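Local coordinates for protein Old Yellow Enzyme (Pichia, PDB 6AGZ) that probably catalyses the asymmetric reduction of the carbon-carbon double bond of enone compounds, using flavin mononucleotide bound at the mouth of a TIM barrel, at residues L25-T35 and N60-A68; C342-P350 and L362-F370. One frame throughout, in Å; residues are numbered along the deposited sequence.

Contact 1: L25-T35 and N60-A68; sequences LKNRLVFPPTT and NGGLLITEA. With FMN (flavin mononucleotide), chain C.
Phe31 and Ile65 tie the first two strands of the TIM barrel together in parallel register: Phe31 N donates to Leu63 O at 3.3 Å, and Ile65 N returns the bond to Phe31 O at 2.9 Å. The pair belongs to the beta-alpha-beta unit whose helix, 47-57, runs between strands 29-31 and 63-70. Packing is close where the chains leave this ladder on the flavin side. Ile65 leans CG2 against Pro33 CD at 3.6 Å, the two side chains lying side by side and pointing the same way. With CG1 of Ile65 anti to its carbonyl carbon (chi1 -52°), CD1 reaches Val30 CG1. On the face of the sheet that carries Phe31 and Leu64, opposite that of Val30 and Leu63, Leu64 CD2 touches Phe31 CB and lies at the edge of the ring.

This apolar packing contrasts with the far edge, where Lys26, the exposed residue here, leads its extended chain away. Between the two, waters fill in among backbone groups. One water accepts a hydrogen bond from Asn60 ND2 and donates to both Leu29 O and Leu63 O, bridging the two strands. Beyond it the amides of Asn27 and Asn60 lie nearly coplanar, and Asn27 ND2 donates almost straight (177°) to Asn60 OD1 at 2.9 Å. Asn27 OD1 closes an Asx turn onto Leu29 N.

At the flavin end, Thr35 OG1 donates to FMN O4 at 2.6 Å and Pro33 O accepts from FMN O2' at 2.8 Å. A hydroxyl donor on O4 would be expected to draw electron density from the isoalloxazine, consistent with a role in tuning the flavin's readiness to accept electrons.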
loop_
_atom_site.group_PDB
_atom_site.type_symbol
_atom_site.label_atom_id
_atom_site.label_comp_id
_atom_site.label_asym_id
_atom_site.label_seq_id
_atom_site.Cartn_x
_atom_site.Cartn_y
_atom_site.Cartn_z
ATOM N N LEU A 25 -1.604 -19.288 23.313
ATOM C CA LEU A 25 -0.758 -20.244 22.616
ATOM C C LEU A 25 0.593 -20.365 23.310
ATOM O O LEU A 25 1.209 -19.360 23.687
ATOM C CB LEU A 25 -0.553 -19.822 21.160
ATOM C CG LEU A 25 -1.792 -19.613 20.288
ATOM C CD1 LEU A 25 -1.382 -19.201 18.883
ATOM C CD2 LEU A 25 -2.649 -20.868 20.253
ATOM N N LYS A 26 1.054 -21.609 23.462
ATOM C CA LYS A 26 2.340 -21.872 24.096
ATOM C C LYS A 26 3.511 -21.501 23.195
ATOM O O LYS A 26 4.600 -21.210 23.702
ATOM C CB LYS A 26 2.426 -23.348 24.495
ATOM C CG LYS A 26 3.621 -23.709 25.364
ATOM C CD LYS A 26 3.583 -25.178 25.762
ATOM C CE LYS A 26 4.814 -25.569 26.565
ATOM N NZ LYS A 26 4.783 -27.005 26.962
ATOM N N ASN A 27 3.313 -21.493 21.878
ATOM C CA ASN A 27 4.346 -21.081 20.939
ATOM C C ASN A 27 3.694 -20.292 19.810
ATOM O O ASN A 27 2.478 -20.075 19.793
ATOM C CB ASN A 27 5.138 -22.287 20.411
ATOM C CG ASN A 27 4.269 -23.297 19.670
ATOM O OD1 ASN A 27 3.496 -22.944 18.779
ATOM N ND2 ASN A 27 4.402 -24.565 20.040
ATOM N N ARG A 28 4.519 -19.864 18.854
ATOM C CA ARG A 28 4.054 -19.084 17.713
ATOM C C ARG A 28 4.298 -19.811 16.396
ATOM O O ARG A 28 4.311 -19.184 15.332
ATOM C CB ARG A 28 4.716 -17.705 17.719
ATOM C CG ARG A 28 4.651 -17.057 19.095
ATOM C CD ARG A 28 5.165 -15.632 19.126
ATOM N NE ARG A 28 5.156 -15.120 20.494
ATOM C CZ ARG A 28 5.480 -13.878 20.837
ATOM N NH1 ARG A 28 5.841 -13.004 19.908
ATOM N NH2 ARG A 28 5.439 -13.509 22.110
ATOM N N LEU A 29 4.488 -21.127 16.453
ATOM C CA LEU A 29 4.566 -21.966 15.267
ATOM C C LEU A 29 3.167 -22.455 14.918
ATOM O O LEU A 29 2.456 -22.986 15.778
ATOM C CB LEU A 29 5.504 -23.150 15.507
ATOM C CG LEU A 29 5.540 -24.250 14.445
ATOM C CD1 LEU A 29 6.184 -23.748 13.161
ATOM C CD2 LEU A 29 6.266 -25.478 14.972
ATOM N N VAL A 30 2.772 -22.275 13.661
ATOM C CA VAL A 30 1.415 -22.556 13.214
ATOM C C VAL A 30 1.461 -23.576 12.087
ATOM O O VAL A 30 2.330 -23.511 11.211
ATOM C CB VAL A 30 0.694 -21.271 12.755
ATOM C CG1 VAL A 30 -0.724 -21.583 12.289
ATOM C CG2 VAL A 30 0.679 -20.241 13.870
ATOM N N PHE A 31 0.527 -24.527 12.125
ATOM C CA PHE A 31 0.257 -25.414 11.003
ATOM C C PHE A 31 -0.792 -24.741 10.126
ATOM O O PHE A 31 -1.983 -24.754 10.463
ATOM C CB PHE A 31 -0.231 -26.781 11.490
ATOM C CG PHE A 31 -0.400 -27.799 10.392
ATOM C CD1 PHE A 31 0.224 -27.639 9.165
ATOM C CD2 PHE A 31 -1.188 -28.922 10.594
ATOM C CE1 PHE A 31 0.065 -28.576 8.161
ATOM C CE2 PHE A 31 -1.351 -29.862 9.594
ATOM C CZ PHE A 31 -0.724 -29.689 8.377
ATOM N N PRO A 32 -0.393 -24.137 9.012
ATOM C CA PRO A 32 -1.351 -23.419 8.167
ATOM C C PRO A 32 -2.335 -24.386 7.536
ATOM O O PRO A 32 -2.108 -25.605 7.543
ATOM C CB PRO A 32 -0.457 -22.754 7.103
ATOM C CG PRO A 32 0.949 -22.866 7.629
ATOM C CD PRO A 32 0.964 -24.111 8.446
ATOM N N PRO A 33 -3.448 -23.889 6.996
ATOM C CA PRO A 33 -4.395 -24.782 6.318
ATOM C C PRO A 33 -3.720 -25.511 5.166
ATOM O O PRO A 33 -3.079 -24.897 4.312
ATOM C CB PRO A 33 -5.492 -23.830 5.825
ATOM C CG PRO A 33 -4.854 -22.476 5.810
ATOM C CD PRO A 33 -3.892 -22.486 6.954
ATOM N N THR A 34 -3.853 -26.837 5.158
ATOM C CA THR A 34 -3.192 -27.675 4.162
ATOM C C THR A 34 -4.183 -28.722 3.670
ATOM O O THR A 34 -4.513 -29.661 4.400
ATOM C CB THR A 34 -1.938 -28.334 4.738
ATOM O OG1 THR A 34 -1.103 -27.331 5.331
ATOM C CG2 THR A 34 -1.162 -29.042 3.639
ATOM N N THR A 35 -4.643 -28.561 2.434
ATOM C CA THR A 35 -5.605 -29.484 1.846
ATOM C C THR A 35 -4.939 -30.820 1.539
ATOM O O THR A 35 -3.867 -30.864 0.927
ATOM C CB THR A 35 -6.194 -28.878 0.572
ATOM O OG1 THR A 35 -7.005 -27.744 0.909
ATOM C CG2 THR A 35 -7.032 -29.903 -0.175
ATOM N N ASN A 60 2.775 -29.793 21.541
ATOM C CA ASN A 60 2.810 -28.565 20.753
ATOM C C ASN A 60 2.400 -27.334 21.550
ATOM O O ASN A 60 3.203 -26.406 21.690
ATOM C CB ASN A 60 1.910 -28.729 19.519
ATOM C CG ASN A 60 2.094 -27.616 18.502
ATOM O OD1 ASN A 60 2.738 -26.602 18.773
ATOM N ND2 ASN A 60 1.521 -27.802 17.317
ATOM N N GLY A 61 1.185 -27.298 22.098
ATOM C CA GLY A 61 0.682 -26.099 22.738
ATOM C C GLY A 61 0.309 -24.967 21.804
ATOM O O GLY A 61 -0.320 -24.001 22.254
ATOM N N GLY A 62 0.671 -25.045 20.525
ATOM C CA GLY A 62 0.434 -23.975 19.575
ATOM C C GLY A 62 -0.892 -24.102 18.853
ATOM O O GLY A 62 -1.813 -24.792 19.297
ATOM N N LEU A 63 -0.984 -23.420 17.713
ATOM C CA LEU A 63 -2.208 -23.365 16.925
ATOM C C LEU A 63 -2.082 -24.242 15.687
ATOM O O LEU A 63 -1.068 -24.191 14.982
ATOM C CB LEU A 63 -2.533 -21.929 16.508
ATOM C CG LEU A 63 -3.788 -21.763 15.643
ATOM C CD1 LEU A 63 -5.042 -22.093 16.438
ATOM C CD2 LEU A 63 -3.871 -20.362 15.053
ATOM N N LEU A 64 -3.111 -25.042 15.431
ATOM C CA LEU A 64 -3.282 -25.740 14.168
ATOM C C LEU A 64 -4.425 -25.094 13.398
ATOM O O LEU A 64 -5.378 -24.578 13.989
ATOM C CB LEU A 64 -3.580 -27.227 14.384
ATOM C CG LEU A 64 -2.652 -28.045 15.286
ATOM C CD1 LEU A 64 -3.162 -29.474 15.403
ATOM C CD2 LEU A 64 -1.224 -28.029 14.767
ATOM N N ILE A 65 -4.325 -25.110 12.073
ATOM C CA ILE A 65 -5.394 -24.632 11.206
ATOM C C ILE A 65 -5.784 -25.768 10.275
ATOM O O ILE A 65 -4.922 -26.363 9.620
ATOM C CB ILE A 65 -4.984 -23.379 10.411
ATOM C CG1 ILE A 65 -4.425 -22.312 11.352
ATOM C CG2 ILE A 65 -6.183 -22.824 9.660
ATOM C CD1 ILE A 65 -4.023 -21.035 10.652
ATOM N N THR A 66 -7.078 -26.069 10.225
ATOM C CA THR A 66 -7.549 -27.188 9.430
ATOM C C THR A 66 -7.362 -26.916 7.944
ATOM O O THR A 66 -7.252 -25.770 7.497
ATOM C CB THR A 66 -9.028 -27.468 9.694
ATOM O OG1 THR A 66 -9.824 -26.443 9.086
ATOM C CG2 THR A 66 -9.304 -27.500 11.178
ATOM N N GLU A 67 -7.323 -28.003 7.180
ATOM C CA GLU A 67 -7.492 -27.930 5.738
ATOM C C GLU A 67 -8.717 -27.090 5.399
ATOM O O GLU A 67 -9.705 -27.068 6.140
ATOM C CB GLU A 67 -7.650 -29.340 5.175
ATOM C CG GLU A 67 -8.741 -30.119 5.896
ATOM C CD GLU A 67 -8.534 -31.615 5.851
ATOM O OE1 GLU A 67 -8.994 -32.251 4.881
ATOM O OE2 GLU A 67 -7.908 -32.154 6.790
ATOM N N ALA A 68 -8.640 -26.379 4.278
ATOM C CA ALA A 68 -9.750 -25.542 3.845
ATOM C C ALA A 68 -11.025 -26.370 3.720
ATOM O O ALA A 68 -11.058 -27.380 3.011
ATOM C CB ALA A 68 -9.410 -24.872 2.518
HETATM N N1 FMN C . -3.446 -22.631 1.924
HETATM C C2 FMN C . -4.744 -22.294 2.260
HETATM O O2 FMN C . -5.012 -21.143 2.601
HETATM N N3 FMN C . -5.744 -23.244 2.212
HETATM C C4 FMN C . -5.446 -24.535 1.829
HETATM O O4 FMN C . -6.331 -25.388 1.784
HETATM C C4A FMN C . -4.142 -24.874 1.492
HETATM N N5 FMN C . -3.850 -26.163 1.110
HETATM C C5A FMN C . -2.558 -26.509 0.778
HETATM C C6 FMN C . -2.272 -27.812 0.393
HETATM C C7 FMN C . -0.973 -28.169 0.055
HETATM C C7M FMN C . -0.665 -29.577 -0.357
HETATM C C8 FMN C . 0.041 -27.222 0.099
HETATM C C8M FMN C . 1.444 -27.606 -0.266
HETATM C C9 FMN C . -0.247 -25.919 0.481
HETATM C C9A FMN C . -1.547 -25.557 0.824
HETATM N N10 FMN C . -1.839 -24.259 1.205
HETATM C C10 FMN C . -3.137 -23.919 1.538
HETATM C "C1'" FMN C . -0.749 -23.227 1.268
HETATM C "C2'" FMN C . -0.070 -23.356 2.635
HETATM O "O2'" FMN C . -1.012 -23.081 3.649
HETATM C "C3'" FMN C . 1.146 -22.445 2.794
HETATM O "O3'" FMN C . 0.751 -21.094 2.728
HETATM C "C4'" FMN C . 2.195 -22.738 1.725
HETATM O "O4'" FMN C . 2.404 -24.129 1.636
HETATM C "C5'" FMN C . 3.526 -22.066 2.039
HETATM O "O5'" FMN C . 3.957 -22.450 3.325
HETATM P P FMN C . 5.216 -23.438 3.494
HETATM O O1P FMN C . 6.385 -22.884 2.714
HETATM O O2P FMN C . 5.592 -23.546 4.952
HETATM O O3P FMN C . 4.844 -24.803 2.967
HETATM O O HOH W 1 1.148 -21.171 17.397
HETATM O O HOH W 2 1.263 -25.508 15.553
HETATM O O HOH W 3 -3.771 -28.125 7.850
HETATM O O HOH W 4 -9.265 -28.927 1.999
#

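Contact 2: C342-P350 and L362-F370. With FMN (flavin mononucleotide), chain C.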
loop_
_atom_site.group_PDB
_atom_site.type_symbol
_atom_site.label_atom_id
_atom_site.label_comp_id
_atom_site.label_asym_id
_atom_site.label_seq_id
_atom_site.Cartn_x
_atom_site.Cartn_y
_atom_site.Cartn_z
ATOM N N CYS A 342 4.317 -23.009 8.986
ATOM C CA CYS A 342 5.096 -23.961 8.196
ATOM C C CYS A 342 4.172 -25.106 7.803
ATOM O O CYS A 342 3.736 -25.878 8.664
ATOM C CB CYS A 342 6.305 -24.473 8.980
ATOM S SG CYS A 342 7.377 -23.171 9.632
ATOM N N SER A 343 3.874 -25.219 6.507
ATOM C CA SER A 343 2.892 -26.182 6.016
ATOM C C SER A 343 3.536 -27.450 5.464
ATOM O O SER A 343 3.257 -28.551 5.948
ATOM C CB SER A 343 2.015 -25.531 4.937
ATOM O OG SER A 343 1.271 -26.505 4.225
ATOM N N ARG A 344 4.403 -27.310 4.457
ATOM C CA ARG A 344 4.897 -28.480 3.737
ATOM C C ARG A 344 5.726 -29.389 4.636
ATOM O O ARG A 344 5.609 -30.618 4.562
ATOM C CB ARG A 344 5.699 -28.038 2.512
ATOM C CG ARG A 344 4.819 -27.583 1.354
ATOM C CD ARG A 344 5.624 -27.017 0.195
ATOM N NE ARG A 344 6.090 -25.657 0.456
ATOM C CZ ARG A 344 6.651 -24.874 -0.461
ATOM N NH1 ARG A 344 6.815 -25.314 -1.701
ATOM N NH2 ARG A 344 7.045 -23.649 -0.138
ATOM N N TYR A 345 6.559 -28.810 5.501
ATOM C CA TYR A 345 7.335 -29.630 6.421
ATOM C C TYR A 345 6.499 -30.171 7.573
ATOM O O TYR A 345 6.884 -31.175 8.180
ATOM C CB TYR A 345 8.528 -28.843 6.962
ATOM C CG TYR A 345 9.696 -28.823 6.006
ATOM C CD1 TYR A 345 10.484 -29.950 5.823
ATOM C CD2 TYR A 345 10.003 -27.682 5.278
ATOM C CE1 TYR A 345 11.549 -29.943 4.946
ATOM C CE2 TYR A 345 11.068 -27.664 4.398
ATOM C CZ TYR A 345 11.837 -28.796 4.236
ATOM O OH TYR A 345 12.899 -28.782 3.361
ATOM N N PHE A 346 5.367 -29.539 7.885
ATOM C CA PHE A 346 4.488 -30.088 8.911
ATOM C C PHE A 346 3.799 -31.358 8.427
ATOM O O PHE A 346 3.428 -32.210 9.242
ATOM C CB PHE A 346 3.456 -29.046 9.334
ATOM C CG PHE A 346 3.264 -28.949 10.822
ATOM C CD1 PHE A 346 3.220 -30.090 11.607
ATOM C CD2 PHE A 346 3.137 -27.714 11.437
ATOM C CE1 PHE A 346 3.049 -29.999 12.977
ATOM C CE2 PHE A 346 2.963 -27.617 12.806
ATOM C CZ PHE A 346 2.918 -28.762 13.576
ATOM N N THR A 347 3.627 -31.504 7.110
ATOM C CA THR A 347 3.007 -32.712 6.573
ATOM C C THR A 347 3.892 -33.933 6.792
ATOM O O THR A 347 3.390 -35.027 7.080
ATOM C CB THR A 347 2.707 -32.535 5.084
ATOM O OG1 THR A 347 3.935 -32.399 4.357
ATOM C CG2 THR A 347 1.846 -31.300 4.855
ATOM N N SER A 348 5.207 -33.773 6.655
ATOM C CA SER A 348 6.146 -34.880 6.767
ATOM C C SER A 348 6.812 -34.957 8.134
ATOM O O SER A 348 7.599 -35.879 8.377
ATOM C CB SER A 348 7.216 -34.774 5.678
ATOM O OG SER A 348 7.951 -33.567 5.795
ATOM N N ASN A 349 6.522 -34.014 9.029
ATOM C CA ASN A 349 7.093 -33.985 10.373
ATOM C C ASN A 349 5.964 -33.784 11.371
ATOM O O ASN A 349 5.625 -32.643 11.718
ATOM C CB ASN A 349 8.146 -32.886 10.507
ATOM C CG ASN A 349 9.314 -33.078 9.560
ATOM O OD1 ASN A 349 9.261 -32.693 8.390
ATOM N ND2 ASN A 349 10.382 -33.679 10.069
ATOM N N PRO A 350 5.347 -34.869 11.850
ATOM C CA PRO A 350 4.283 -34.720 12.853
ATOM C C PRO A 350 4.772 -34.132 14.162
ATOM O O PRO A 350 3.976 -33.523 14.889
ATOM C CB PRO A 350 3.763 -36.154 13.036
ATOM C CG PRO A 350 4.898 -37.024 12.627
ATOM C CD PRO A 350 5.594 -36.281 11.512
ATOM N N LEU A 362 14.992 -32.309 9.863
ATOM C CA LEU A 362 13.623 -32.498 9.413
ATOM C C LEU A 362 13.555 -33.565 8.328
ATOM O O LEU A 362 14.484 -33.734 7.533
ATOM C CB LEU A 362 13.039 -31.184 8.881
ATOM C CG LEU A 362 12.443 -30.146 9.841
ATOM C CD1 LEU A 362 13.324 -29.894 11.053
ATOM C CD2 LEU A 362 12.188 -28.841 9.100
ATOM N N THR A 363 12.441 -34.281 8.306
ATOM C CA THR A 363 12.163 -35.238 7.246
ATOM C C THR A 363 11.700 -34.496 5.998
ATOM O O THR A 363 10.794 -33.660 6.084
ATOM C CB THR A 363 11.088 -36.231 7.683
ATOM O OG1 THR A 363 11.510 -36.903 8.877
ATOM C CG2 THR A 363 10.827 -37.257 6.588
ATOM N N PRO A 364 12.303 -34.755 4.838
ATOM C CA PRO A 364 11.846 -34.097 3.609
ATOM C C PRO A 364 10.390 -34.427 3.316
ATOM O O PRO A 364 9.931 -35.550 3.534
ATOM C CB PRO A 364 12.780 -34.666 2.536
ATOM C CG PRO A 364 14.002 -35.101 3.286
ATOM C CD PRO A 364 13.502 -35.580 4.618
ATOM N N TYR A 365 9.658 -33.429 2.829
ATOM C CA TYR A 365 8.275 -33.661 2.447
ATOM C C TYR A 365 8.205 -34.252 1.043
ATOM O O TYR A 365 9.140 -34.146 0.245
ATOM C CB TYR A 365 7.461 -32.367 2.531
ATOM C CG TYR A 365 8.002 -31.213 1.716
ATOM C CD1 TYR A 365 7.709 -31.094 0.363
ATOM C CD2 TYR A 365 8.788 -30.230 2.304
ATOM C CE1 TYR A 365 8.194 -30.039 -0.385
ATOM C CE2 TYR A 365 9.278 -29.168 1.563
ATOM C CZ TYR A 365 8.977 -29.079 0.220
ATOM O OH TYR A 365 9.460 -28.026 -0.522
ATOM N N ASP A 366 7.074 -34.885 0.748
ATOM C CA ASP A 366 6.866 -35.594 -0.512
ATOM C C ASP A 366 5.623 -35.015 -1.182
ATOM O O ASP A 366 4.495 -35.385 -0.838
ATOM C CB ASP A 366 6.735 -37.096 -0.273
ATOM C CG ASP A 366 6.668 -37.891 -1.562
ATOM O OD1 ASP A 366 6.836 -37.297 -2.647
ATOM O OD2 ASP A 366 6.460 -39.119 -1.485
ATOM N N ARG A 367 5.839 -34.111 -2.140
ATOM C CA ARG A 367 4.727 -33.460 -2.826
ATOM C C ARG A 367 3.859 -34.460 -3.580
ATOM O O ARG A 367 2.647 -34.249 -3.717
ATOM C CB ARG A 367 5.263 -32.385 -3.776
ATOM C CG ARG A 367 4.278 -31.931 -4.843
ATOM C CD ARG A 367 4.749 -30.672 -5.552
ATOM N NE ARG A 367 4.678 -29.501 -4.682
ATOM C CZ ARG A 367 3.561 -28.826 -4.430
ATOM N NH1 ARG A 367 2.415 -29.204 -4.979
ATOM N NH2 ARG A 367 3.589 -27.773 -3.626
ATOM N N SER A 368 4.446 -35.563 -4.051
ATOM C CA SER A 368 3.694 -36.533 -4.841
ATOM C C SER A 368 2.550 -37.166 -4.061
ATOM O O SER A 368 1.658 -37.766 -4.672
ATOM C CB SER A 368 4.629 -37.627 -5.360
ATOM O OG SER A 368 5.028 -38.494 -4.314
ATOM N N ARG A 369 2.548 -37.048 -2.732
ATOM C CA ARG A 369 1.489 -37.609 -1.900
ATOM C C ARG A 369 0.724 -36.533 -1.137
ATOM O O ARG A 369 0.008 -36.846 -0.180
ATOM C CB ARG A 369 2.060 -38.652 -0.937
ATOM C CG ARG A 369 2.219 -40.032 -1.563
ATOM C CD ARG A 369 3.648 -40.542 -1.483
ATOM N NE ARG A 369 3.800 -41.613 -0.502
ATOM C CZ ARG A 369 4.676 -41.598 0.497
ATOM N NH1 ARG A 369 5.491 -40.564 0.654
ATOM N NH2 ARG A 369 4.740 -42.620 1.338
ATOM N N PHE A 370 0.859 -35.268 -1.545
ATOM C CA PHE A 370 0.058 -34.204 -0.948
ATOM C C PHE A 370 -1.430 -34.470 -1.135
ATOM O O PHE A 370 -2.221 -34.346 -0.191
ATOM C CB PHE A 370 0.428 -32.852 -1.562
ATOM C CG PHE A 370 1.717 -32.271 -1.049
ATOM C CD1 PHE A 370 2.387 -32.848 0.016
ATOM C CD2 PHE A 370 2.247 -31.129 -1.629
ATOM C CE1 PHE A 370 3.571 -32.304 0.485
ATOM C CE2 PHE A 370 3.427 -30.579 -1.163
ATOM C CZ PHE A 370 4.090 -31.166 -0.106
HETATM N N1 FMN C . -3.446 -22.631 1.924
HETATM C C2 FMN C . -4.744 -22.294 2.260
HETATM O O2 FMN C . -5.012 -21.143 2.601
HETATM N N3 FMN C . -5.744 -23.244 2.212
HETATM C C4 FMN C . -5.446 -24.535 1.829
HETATM O O4 FMN C . -6.331 -25.388 1.784
HETATM C C4A FMN C . -4.142 -24.874 1.492
HETATM N N5 FMN C . -3.850 -26.163 1.110
HETATM C C5A FMN C . -2.558 -26.509 0.778
HETATM C C6 FMN C . -2.272 -27.812 0.393
HETATM C C7 FMN C . -0.973 -28.169 0.055
HETATM C C7M FMN C . -0.665 -29.577 -0.357
HETATM C C8 FMN C . 0.041 -27.222 0.099
HETATM C C8M FMN C . 1.444 -27.606 -0.266
HETATM C C9 FMN C . -0.247 -25.919 0.481
HETATM C C9A FMN C . -1.547 -25.557 0.824
HETATM N N10 FMN C . -1.839 -24.259 1.205
HETATM C C10 FMN C . -3.137 -23.919 1.538
HETATM C "C1'" FMN C . -0.749 -23.227 1.268
HETATM C "C2'" FMN C . -0.070 -23.356 2.635
HETATM O "O2'" FMN C . -1.012 -23.081 3.649
HETATM C "C3'" FMN C . 1.146 -22.445 2.794
HETATM O "O3'" FMN C . 0.751 -21.094 2.728
HETATM C "C4'" FMN C . 2.195 -22.738 1.725
HETATM O "O4'" FMN C . 2.404 -24.129 1.636
HETATM C "C5'" FMN C . 3.526 -22.066 2.039
HETATM O "O5'" FMN C . 3.957 -22.450 3.325
HETATM P P FMN C . 5.216 -23.438 3.494
HETATM O O1P FMN C . 6.385 -22.884 2.714
HETATM O O2P FMN C . 5.592 -23.546 4.952
HETATM O O3P FMN C . 4.844 -24.803 2.967
HETATM O O HOH W 5 4.935 -34.683 2.751
HETATM O O HOH W 6 9.031 -37.954 9.614
#
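FMN O3P is gripped twice by Arg344, by the backbone N at 2.9 Å and by NE at the same length, while NH2 reaches the neighbouring O1P at 3.0 Å. With Ser343 N on O2P, these bonds make up part of a phosphate site of the kind TIM-barrel flavoproteins build at the N-terminal end of the short helix after their last strand, here 344-348. The chain of Arg344 bends at chi3 (-77°), which turns the guanidinium back so that O1P lies at its edge, in its plane.

Segment 362-370 wraps the outer side of this helix. Tyr365 spreads its ring over the aliphatic part of Arg344: Arg344 CB sits 3.8 Å from the centroid of the Tyr365 ring, almost on the normal, in a CH-pi contact. The same ring turns its edge to the face of Tyr345, a T-shaped pair with planes at 80° and centroids 4.9 Å apart. Leu362 CD2 covers the opposite face of Tyr345, so that ring is held between a methyl and an aromatic edge. Were Tyr345 cut back to an alanine, Leu362 CD2 and the edge of Tyr365 would probably face a gap, leaving the Tyr365 ring freer to shift from its place over Arg344.

Nearer the dimethylbenzene end of the flavin, Phe370 sets CZ by Arg344 CG and CD2 by FMN C7M, and the guanidinium of Arg367 lies with one face over Phe370 CE2. Farther along the helix, the Ser348 hydroxyl, placed between its backbone N and carbonyl carbon (chi1 60°), donates to Thr363 O at 2.9 Å from above the carbonyl plane.

Overall arrangement
The two contacts illustrate how a barrel divides the holding of one cofactor. Contact 1 is core: it joins the first two strands through backbone bonds and aliphatic side chains. Contact 2 lies farther out, its centre about 17 Å from the centre of the chain, only partly buried, and relies on aromatic rings, an arginine and loop carbonyls. They share no secondary-structure element, yet barrel closure brings them together, since strand 338-341 runs beside 29-31 and leads into 342-350. Val30 O and Cys342 N probably bond there, as do the hydroxyls of Thr34 and Ser343. Contact 1 serves the isoalloxazine and ribityl groups, contact 2 the phosphate and the ring's methyl end.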